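Local atomic coordinates of five-membered-cyclitol-phosphate synthase (PDB entry 6K96), a protein that belongs to the myo-inositol-1-phosphate synthase family and binds nicotinamide-adenine-dinucleotide on a Rossmann-type domain. Residues K124-L129 with A310-F315; A142-A147 with V152-C157. All coordinates share one frame; numbering follows the deposited sequence.

Interaction 1: residues K124-L129 with A310-F315; sequences KAEVLL and ARRVGF
Glu-126 and Arg-312 form a two-pronged salt bridge. The arginine presents its NE side rather than its far end: NH1 lies 2.8 Å from Glu-126 OE1, and NE 3.0 Å from Glu-126 OE2. Both oxygens accept through their syn lone pairs, yet the carboxylate and guanidinium planes are 32° apart, and both acceptors are tilted out of the guanidinium plane. The NH1 bond is the straighter (153° at the hydrogen); the NE bond is more bent. A bend in the Arg-312 chain at chi2 turns its guanidinium back to the carboxylate, which an extended Glu-126 chain holds out from the backbone. Arg-311 widens this into a charge network through a long salt bridge, with its NH1 3.8 Å from Glu-126 OE2 at the guanidinium edge, while Arg-6 adds a weak, long ion pair to Glu-126 OE1.

The glutamate sits where the loop after helix 111-122 runs into strand 127-130 of the parallel Rossmann-type sheet, and the arginines lie in the last turn of helix 292-313. That helix ends in a Schellman motif with Gly-314, at positive phi, as its C-prime residue; the defining bond runs from Phe-315 N to Ala-310 O (2.8 Å).

Arg-311 also packs along Glu-126, on its backbone and on the start of its side chain. The arginine CG is anti to the backbone N (chi1 -175°) and the chain runs straight to NE, laying CD 3.3 Å from Glu-126 O and NH1 3.4 Å from Glu-126 CG. One guanidinium face looks on Glu-126 CA and Ala-125 O. The stronger polar partner of Arg-311 is the carbonyl of Lys-151, hydrogen-bonded to NE.

Interaction 2: residues A142-A147 with V152-C157; sequences AYARAA and VAFVNC. With NAD (nicotinamide-adenine-dinucleotide), chain G.
The 142-147 segment of helix 137-149 runs nearly antiparallel to strand 153-156, the segment axes approaching to 8.2 Å at an angle of 162°, and the chain between them is tied by a hydrogen bond from Val-152 N to Ala-147 O (2.8 Å). Phe-154 is the main side chain on the strand side. Chi1 of -164° swings its ring away from its own backbone N and up against the helix, and Ala-144 CA sits over one face, 3.7 Å from the ring centroid, in a CH-pi contact. Three helix residues gather round that ring: Ala-144 CB touches CE2 of Phe-154 at 3.7 Å, Ala-147 CB approaches CD1, and Tyr-143 CB meets CE1. Small alanine side chains let the helix backbone come close, and the carbonyl carbon of Tyr-143 lies 3.5 Å from Phe-154 CE1.

This is the second half of a right-handed beta-alpha-beta crossover, strand 127-130, helix 137-149, strand 153-156, in the Rossmann-type sheet that carries the dinucleotide. Leu-128 of the neighbouring strand also packs on Phe-154.

Farther along the same two elements, the contact reaches NAD. The Tyr-143 ring leads away from Phe-154 and brings OH to 3.0 Å from N1A of the NAD adenine; the same hydroxyl is hydrogen-bonded to the backbone N of Leu-101. At the other end of the cofactor, just beyond the strand, Cys-157 O lies 3.5 Å from NAD C6N on the nicotinamide ring, and Cys-157 CB packs against NAD O4D of the adjoining ribose.

Overall arrangement
Both contacts attach a helix to the same parallel sheet, and their strands, 127-130 and 153-156, are neighbours in it, joined through Ala-153, which bonds Leu-128 and also Glu-126 just before the strand. Interaction 2 is nested in sequence inside the long loop that interaction 1 closes. Interaction 1 is partly buried, at the N-terminal end of an interior strand, and relies on charge: a buried glutamate meets two partly exposed arginines of helix 292-313. Interaction 2 is fully buried, with an aromatic ring packed against alanines and a single backbone bond, and it extends to the cofactor, which the residues of interaction 1 do not touch.

Interaction 1: residues K124-L129 with A310-F315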
# COMPACT_ATOMS: atom_id res chain seq x y z
N LYS B 124 13.63 25.34 -41.46
CA LYS B 124 14.75 24.39 -41.65
C LYS B 124 14.65 23.29 -40.59
O LYS B 124 15.70 22.81 -40.13
CB LYS B 124 16.11 25.11 -41.59
CG LYS B 124 17.31 24.19 -41.87
CD LYS B 124 18.41 24.74 -42.79
CE LYS B 124 19.55 23.75 -43.01
NZ LYS B 124 20.56 23.82 -41.93
N ALA B 125 13.43 22.91 -40.22
CA ALA B 125 13.19 21.81 -39.27
C ALA B 125 13.82 20.52 -39.82
O ALA B 125 13.99 20.38 -41.05
CB ALA B 125 11.70 21.67 -39.03
N GLU B 126 14.23 19.64 -38.92
CA GLU B 126 14.86 18.35 -39.27
C GLU B 126 13.88 17.25 -38.91
O GLU B 126 13.84 16.22 -39.64
CB GLU B 126 16.15 18.13 -38.49
CG GLU B 126 17.32 18.96 -38.96
CD GLU B 126 18.63 18.52 -38.31
OE1 GLU B 126 18.94 18.99 -37.17
OE2 GLU B 126 19.34 17.69 -38.92
N VAL B 127 13.12 17.47 -37.85
CA VAL B 127 12.20 16.47 -37.24
C VAL B 127 10.89 17.19 -36.99
O VAL B 127 10.90 18.28 -36.39
CB VAL B 127 12.78 15.90 -35.94
CG1 VAL B 127 11.84 14.90 -35.31
CG2 VAL B 127 14.16 15.29 -36.11
N LEU B 128 9.79 16.58 -37.39
CA LEU B 128 8.45 17.00 -36.93
C LEU B 128 7.98 15.95 -35.93
O LEU B 128 7.93 14.78 -36.30
CB LEU B 128 7.49 17.12 -38.11
CG LEU B 128 6.07 17.44 -37.65
CD1 LEU B 128 5.98 18.82 -37.10
CD2 LEU B 128 5.07 17.26 -38.75
N LEU B 129 7.74 16.37 -34.69
CA LEU B 129 7.17 15.54 -33.59
C LEU B 129 5.64 15.68 -33.60
O LEU B 129 5.09 16.77 -33.27
CB LEU B 129 7.76 16.00 -32.25
CG LEU B 129 7.27 15.23 -31.02
CD1 LEU B 129 7.69 13.76 -31.10
CD2 LEU B 129 7.79 15.88 -29.76
N ALA B 310 19.79 10.17 -38.09
CA ALA B 310 19.50 9.30 -39.25
C ALA B 310 19.31 10.16 -40.50
O ALA B 310 19.91 9.84 -41.53
CB ALA B 310 18.28 8.45 -38.97
N ARG B 311 18.57 11.25 -40.41
CA ARG B 311 18.42 12.21 -41.54
C ARG B 311 19.79 12.84 -41.91
O ARG B 311 20.05 13.03 -43.12
CB ARG B 311 17.35 13.25 -41.21
CG ARG B 311 17.06 14.20 -42.36
CD ARG B 311 15.95 15.15 -41.98
NE ARG B 311 15.74 16.16 -43.00
CZ ARG B 311 16.35 17.33 -43.05
NH1 ARG B 311 17.24 17.70 -42.13
NH2 ARG B 311 16.09 18.15 -44.03
N ARG B 312 20.61 13.19 -40.93
CA ARG B 312 21.99 13.75 -41.13
C ARG B 312 22.84 12.72 -41.89
O ARG B 312 23.59 13.13 -42.77
CB ARG B 312 22.74 14.12 -39.84
CG ARG B 312 22.01 15.02 -38.85
CD ARG B 312 22.79 16.27 -38.50
NE ARG B 312 21.97 17.12 -37.66
CZ ARG B 312 21.93 17.09 -36.32
NH1 ARG B 312 21.10 17.91 -35.68
NH2 ARG B 312 22.70 16.25 -35.64
N VAL B 313 22.65 11.44 -41.62
CA VAL B 313 23.43 10.32 -42.22
C VAL B 313 22.66 9.66 -43.39
O VAL B 313 23.21 8.71 -44.01
CB VAL B 313 23.83 9.38 -41.07
CG1 VAL B 313 23.60 7.90 -41.33
CG2 VAL B 313 25.27 9.64 -40.69
N GLY B 314 21.44 10.15 -43.71
CA GLY B 314 20.63 9.70 -44.86
C GLY B 314 20.06 8.29 -44.72
O GLY B 314 19.77 7.65 -45.75
N PHE B 315 19.89 7.79 -43.49
CA PHE B 315 19.19 6.52 -43.18
C PHE B 315 17.68 6.79 -43.07
O PHE B 315 17.13 7.05 -41.97
CB PHE B 315 19.75 5.95 -41.88
CG PHE B 315 21.11 5.31 -42.00
CD1 PHE B 315 21.98 5.65 -43.02
CD2 PHE B 315 21.51 4.34 -41.08
CE1 PHE B 315 23.21 5.02 -43.14
CE2 PHE B 315 22.74 3.71 -41.20
CZ PHE B 315 23.58 4.05 -42.23

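Interaction 2: residues A142-A147 with V152-C157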
# COMPACT_ATOMS: atom_id res chain seq x y z
N ALA B 142 -1.85 13.26 -42.26
CA ALA B 142 -1.74 14.61 -42.86
C ALA B 142 -0.40 15.22 -42.47
O ALA B 142 0.37 15.52 -43.38
CB ALA B 142 -2.91 15.48 -42.48
N TYR B 143 -0.13 15.40 -41.17
CA TYR B 143 1.17 15.92 -40.71
C TYR B 143 2.31 15.07 -41.28
O TYR B 143 3.41 15.61 -41.52
CB TYR B 143 1.26 15.99 -39.17
CG TYR B 143 0.49 17.16 -38.63
CD1 TYR B 143 1.02 18.44 -38.67
CD2 TYR B 143 -0.79 17.00 -38.16
CE1 TYR B 143 0.29 19.54 -38.23
CE2 TYR B 143 -1.54 18.08 -37.74
CZ TYR B 143 -1.00 19.35 -37.79
OH TYR B 143 -1.74 20.40 -37.31
N ALA B 144 2.07 13.79 -41.51
CA ALA B 144 3.12 12.88 -42.02
C ALA B 144 3.41 13.20 -43.51
O ALA B 144 4.58 13.22 -43.93
CB ALA B 144 2.72 11.44 -41.74
N ARG B 145 2.40 13.47 -44.31
CA ARG B 145 2.62 13.76 -45.76
C ARG B 145 3.19 15.17 -45.87
O ARG B 145 4.07 15.38 -46.71
CB ARG B 145 1.33 13.50 -46.53
CG ARG B 145 0.88 12.05 -46.36
CD ARG B 145 0.11 11.50 -47.54
NE ARG B 145 -1.31 11.83 -47.49
CZ ARG B 145 -2.15 11.65 -48.50
NH1 ARG B 145 -1.70 11.17 -49.66
NH2 ARG B 145 -3.42 11.96 -48.37
N ALA B 146 2.78 16.06 -44.95
CA ALA B 146 3.30 17.44 -44.83
C ALA B 146 4.80 17.36 -44.63
O ALA B 146 5.51 18.03 -45.36
CB ALA B 146 2.62 18.16 -43.70
N ALA B 147 5.24 16.50 -43.72
CA ALA B 147 6.66 16.31 -43.34
C ALA B 147 7.40 15.71 -44.52
O ALA B 147 8.53 16.16 -44.80
CB ALA B 147 6.78 15.40 -42.16
N VAL B 152 11.22 16.41 -44.19
CA VAL B 152 11.49 16.48 -42.73
C VAL B 152 11.12 15.13 -42.06
O VAL B 152 10.03 14.58 -42.32
CB VAL B 152 10.74 17.69 -42.16
CG1 VAL B 152 10.64 17.63 -40.64
CG2 VAL B 152 11.36 19.01 -42.61
N ALA B 153 12.03 14.58 -41.25
CA ALA B 153 11.81 13.32 -40.48
C ALA B 153 10.51 13.42 -39.65
O ALA B 153 10.22 14.52 -39.12
CB ALA B 153 13.02 13.01 -39.60
N PHE B 154 9.77 12.32 -39.52
CA PHE B 154 8.49 12.27 -38.77
C PHE B 154 8.57 11.30 -37.59
O PHE B 154 8.94 10.12 -37.80
CB PHE B 154 7.37 11.78 -39.67
CG PHE B 154 5.99 12.06 -39.13
CD1 PHE B 154 5.49 13.35 -39.14
CD2 PHE B 154 5.19 11.03 -38.67
CE1 PHE B 154 4.19 13.60 -38.70
CE2 PHE B 154 3.91 11.30 -38.19
CZ PHE B 154 3.41 12.58 -38.21
N VAL B 155 8.08 11.72 -36.42
CA VAL B 155 7.99 10.86 -35.19
C VAL B 155 6.54 10.76 -34.74
O VAL B 155 6.00 11.77 -34.30
CB VAL B 155 8.88 11.40 -34.05
CG1 VAL B 155 8.63 10.64 -32.75
CG2 VAL B 155 10.36 11.38 -34.39
N ASN B 156 5.98 9.55 -34.72
CA ASN B 156 4.60 9.30 -34.25
C ASN B 156 4.57 8.83 -32.77
O ASN B 156 4.76 7.60 -32.52
CB ASN B 156 3.91 8.28 -35.16
CG ASN B 156 2.48 8.08 -34.75
OD1 ASN B 156 1.94 8.89 -34.02
ND2 ASN B 156 1.85 7.05 -35.26
N CYS B 157 4.20 9.72 -31.84
CA CYS B 157 3.90 9.35 -30.43
C CYS B 157 2.65 8.48 -30.25
O CYS B 157 2.55 7.86 -29.11
CB CYS B 157 3.54 10.52 -29.53
SG CYS B 157 4.89 11.68 -29.39
PA NAD G . -1.92 16.84 -24.67
O1A NAD G . -3.38 16.64 -24.63
O2A NAD G . -1.32 17.50 -23.46
O5B NAD G . -1.37 17.51 -25.99
C5B NAD G . -2.31 17.53 -27.09
C4B NAD G . -2.14 18.82 -27.85
O4B NAD G . -2.60 18.72 -29.24
C3B NAD G . -2.93 19.98 -27.24
O3B NAD G . -2.11 21.14 -27.23
C2B NAD G . -4.07 20.15 -28.24
O2B NAD G . -4.58 21.43 -27.98
C1B NAD G . -3.27 19.94 -29.53
N9A NAD G . -4.01 19.75 -30.77
C8A NAD G . -5.26 19.19 -30.83
N7A NAD G . -5.69 19.03 -32.07
C5A NAD G . -4.64 19.48 -32.87
C6A NAD G . -4.50 19.55 -34.27
N6A NAD G . -5.44 19.13 -35.11
N1A NAD G . -3.32 20.01 -34.76
C2A NAD G . -2.39 20.43 -33.88
N3A NAD G . -2.43 20.42 -32.55
C4A NAD G . -3.59 19.92 -32.08
O3 NAD G . -1.26 15.40 -24.83
PN NAD G . 0.14 14.85 -24.26
O1N NAD G . 1.20 15.78 -24.71
O2N NAD G . -0.15 14.54 -22.83
O5D NAD G . 0.28 13.48 -25.11
C5D NAD G . 0.34 13.60 -26.59
C4D NAD G . 0.10 12.25 -27.20
O4D NAD G . 1.15 11.31 -26.85
C3D NAD G . -1.22 11.61 -26.76
O3D NAD G . -1.76 10.93 -27.87
C2D NAD G . -0.77 10.53 -25.78
O2D NAD G . -1.59 9.38 -25.68
C1D NAD G . 0.54 10.08 -26.43
N1N NAD G . 1.35 9.31 -25.44
C2N NAD G . 1.59 9.87 -24.14
C3N NAD G . 2.17 9.12 -23.12
C7N NAD G . 2.42 9.80 -21.79
O7N NAD G . 2.22 11.01 -21.67
N7N NAD G . 2.83 9.05 -20.77
C4N NAD G . 2.48 7.80 -23.40
C5N NAD G . 2.41 7.32 -24.71
C6N NAD G . 1.77 8.06 -25.69